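Local structure of fuculose-1-phosphate aldolase (Glaciozyma antarctica, 4XXF) at residues Ser118-Gly123 with Ala195-Leu200. The protein belongs to the class II aldolase and adducin family and holds a zinc ion between histidines. Residues are numbered along the deposited sequence; the frame is centred on the assembly and turned at random.
Sequences SHSTYG and AWFIML. With ZN (zinc ion), chain B.
Phe197 carries CG opposite its backbone N (chi1 -161°), which sends the ring from helix 190-213 toward Ser118 and Ser120. Ser120 holds OG between its own N and carbonyl carbon (chi1 51°), which sets OG beside the ring. The contact belongs to the class II aldolase/adducin N-terminal domain. It lies in the link between strand 114-118 and helix 121-127. The far end of the ring does the touching. Ser118 O sits at the ring edge, in its plane, 3.7 Å from Phe197 CZ. The same oxygen also accepts a weak bond from Ser120 N, across the inverse gamma turn centred on His119. Ser118 CB packs against Phe197 CZ at 4.0 Å. No hydrogen bond joins the two segments, and all three touching residues are buried.

The serine hydroxyls find their polar partners elsewhere. Ser118 OG bonds to Phe38 O. Ser120 OG bonds to Glu201 OE1, just past 195-200 on the same helix. Glu201 also takes the backbone N of Tyr122 and of Gly123, so its carboxylate ties the first turn of helix 121-127 to helix 190-213.

The CB of His119 leads away from 195-200, and its imidazole reaches the metal site. Its NE2 binds zinc at 2.1 Å, alongside His117, His181 and three waters. Its ND1 bonds to Asp139 OD1 of a neighbouring subunit, which would hold the imidazole in its rotation. Against the Phe197 ring, Ser120 OG comes in obliquely, 3.5 Å from Phe197 CZ. The same OG lies 3.6 Å from Phe197 CE1.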
loop_
_atom_site.group_PDB
_atom_site.type_symbol
_atom_site.label_atom_id
_atom_site.label_comp_id
_atom_site.label_asym_id
_atom_site.label_seq_id
_atom_site.Cartn_x
_atom_site.Cartn_y
_atom_site.Cartn_z
ATOM N N SER A 118 -11.276 -11.952 -11.152
ATOM C CA SER A 118 -11.051 -10.519 -11.103
ATOM C C SER A 118 -9.669 -10.264 -11.651
ATOM O O SER A 118 -8.807 -11.143 -11.582
ATOM C CB SER A 118 -11.174 -10.004 -9.665
ATOM O OG SER A 118 -11.245 -8.592 -9.610
ATOM N N HIS A 119 -9.451 -9.078 -12.209
ATOM C CA HIS A 119 -8.164 -8.752 -12.816
ATOM C C HIS A 119 -7.244 -8.119 -11.784
ATOM O O HIS A 119 -6.877 -6.955 -11.879
ATOM C CB HIS A 119 -8.374 -7.847 -14.019
ATOM C CG HIS A 119 -9.111 -8.515 -15.139
ATOM N ND1 HIS A 119 -9.284 -7.925 -16.372
ATOM C CD2 HIS A 119 -9.716 -9.725 -15.209
ATOM C CE1 HIS A 119 -9.975 -8.742 -17.151
ATOM N NE2 HIS A 119 -10.238 -9.844 -16.474
ATOM N N SER A 120 -6.884 -8.916 -10.795
ATOM C CA SER A 120 -6.049 -8.477 -9.685
ATOM C C SER A 120 -4.616 -8.282 -10.144
ATOM O O SER A 120 -4.144 -8.964 -11.055
ATOM C CB SER A 120 -6.126 -9.482 -8.537
ATOM O OG SER A 120 -5.872 -10.811 -9.002
ATOM N N THR A 121 -3.939 -7.331 -9.512
ATOM C CA THR A 121 -2.648 -6.834 -9.966
ATOM C C THR A 121 -1.576 -7.903 -10.100
ATOM O O THR A 121 -0.947 -8.015 -11.148
ATOM C CB THR A 121 -2.142 -5.766 -9.004
ATOM O OG1 THR A 121 -3.089 -4.690 -8.950
ATOM C CG2 THR A 121 -0.822 -5.200 -9.482
ATOM N N TYR A 122 -1.379 -8.695 -9.053
ATOM C CA TYR A 122 -0.261 -9.623 -9.042
ATOM C C TYR A 122 -0.561 -10.857 -9.879
ATOM O O TYR A 122 0.318 -11.367 -10.563
ATOM C CB TYR A 122 0.117 -9.994 -7.598
ATOM C CG TYR A 122 0.529 -8.767 -6.815
ATOM C CD1 TYR A 122 1.642 -8.023 -7.204
ATOM C CD2 TYR A 122 -0.210 -8.322 -5.729
ATOM C CE1 TYR A 122 2.017 -6.876 -6.524
ATOM C CE2 TYR A 122 0.153 -7.169 -5.039
ATOM C CZ TYR A 122 1.273 -6.449 -5.450
ATOM O OH TYR A 122 1.663 -5.314 -4.774
ATOM N N GLY A 123 -1.795 -11.344 -9.838
ATOM C CA GLY A 123 -2.177 -12.458 -10.695
ATOM C C GLY A 123 -2.050 -12.088 -12.158
ATOM O O GLY A 123 -1.594 -12.888 -12.974
ATOM N N ALA A 195 -11.108 -18.030 -0.503
ATOM C CA ALA A 195 -9.814 -18.361 0.088
ATOM C C ALA A 195 -8.798 -18.666 -0.991
ATOM O O ALA A 195 -7.671 -18.172 -0.950
ATOM C CB ALA A 195 -9.917 -19.551 1.046
ATOM N N TRP A 196 -9.186 -19.472 -1.975
ATOM C CA TRP A 196 -8.227 -19.829 -3.014
ATOM C C TRP A 196 -7.791 -18.603 -3.820
ATOM O O TRP A 196 -6.621 -18.495 -4.188
ATOM C CB TRP A 196 -8.780 -20.907 -3.947
ATOM C CG TRP A 196 -9.312 -22.139 -3.271
ATOM C CD1 TRP A 196 -10.416 -22.850 -3.668
ATOM C CD2 TRP A 196 -8.775 -22.838 -2.128
ATOM N NE1 TRP A 196 -10.605 -23.928 -2.838
ATOM C CE2 TRP A 196 -9.622 -23.935 -1.880
ATOM C CE3 TRP A 196 -7.674 -22.636 -1.283
ATOM C CZ2 TRP A 196 -9.389 -24.846 -0.851
ATOM C CZ3 TRP A 196 -7.449 -23.538 -0.253
ATOM C CH2 TRP A 196 -8.310 -24.622 -0.040
ATOM N N PHE A 197 -8.703 -17.669 -4.072
ATOM C CA PHE A 197 -8.325 -16.467 -4.810
ATOM C C PHE A 197 -7.357 -15.610 -3.993
ATOM O O PHE A 197 -6.332 -15.160 -4.510
ATOM C CB PHE A 197 -9.555 -15.643 -5.218
ATOM C CG PHE A 197 -9.266 -14.676 -6.326
ATOM C CD1 PHE A 197 -8.626 -13.472 -6.064
ATOM C CD2 PHE A 197 -9.593 -14.976 -7.633
ATOM C CE1 PHE A 197 -8.317 -12.591 -7.088
ATOM C CE2 PHE A 197 -9.308 -14.080 -8.650
ATOM C CZ PHE A 197 -8.665 -12.893 -8.375
ATOM N N ILE A 198 -7.675 -15.370 -2.723
ATOM C CA ILE A 198 -6.796 -14.594 -1.849
ATOM C C ILE A 198 -5.408 -15.230 -1.776
ATOM O O ILE A 198 -4.377 -14.543 -1.867
ATOM C CB ILE A 198 -7.391 -14.474 -0.427
ATOM C CG1 ILE A 198 -8.619 -13.564 -0.446
ATOM C CG2 ILE A 198 -6.369 -13.922 0.553
ATOM C CD1 ILE A 198 -9.477 -13.683 0.826
ATOM N N MET A 199 -5.371 -16.547 -1.599
ATOM C CA MET A 199 -4.095 -17.236 -1.457
ATOM C C MET A 199 -3.311 -17.253 -2.756
ATOM O O MET A 199 -2.080 -17.161 -2.736
ATOM C CB MET A 199 -4.309 -18.656 -0.928
ATOM C CG MET A 199 -4.875 -18.657 0.493
ATOM S SD MET A 199 -5.163 -20.322 1.131
ATOM C CE MET A 199 -3.486 -20.829 1.523
ATOM N N LEU A 200 -4.000 -17.380 -3.885
ATOM C CA LEU A 200 -3.305 -17.432 -5.173
ATOM C C LEU A 200 -2.763 -16.055 -5.545
ATOM O O LEU A 200 -1.625 -15.948 -6.003
ATOM C CB LEU A 200 -4.233 -17.967 -6.272
ATOM C CG LEU A 200 -3.616 -18.216 -7.649
ATOM C CD1 LEU A 200 -2.425 -19.154 -7.542
ATOM C CD2 LEU A 200 -4.674 -18.797 -8.552
HETATM ZN ZN ZN B . -11.391 -11.450 -17.184
HETATM O O HOH W 1 -11.818 -10.632 -18.988
HETATM O O HOH W 2 -13.159 -10.326 -16.624
HETATM O O HOH W 3 -12.799 -12.934 -17.972
#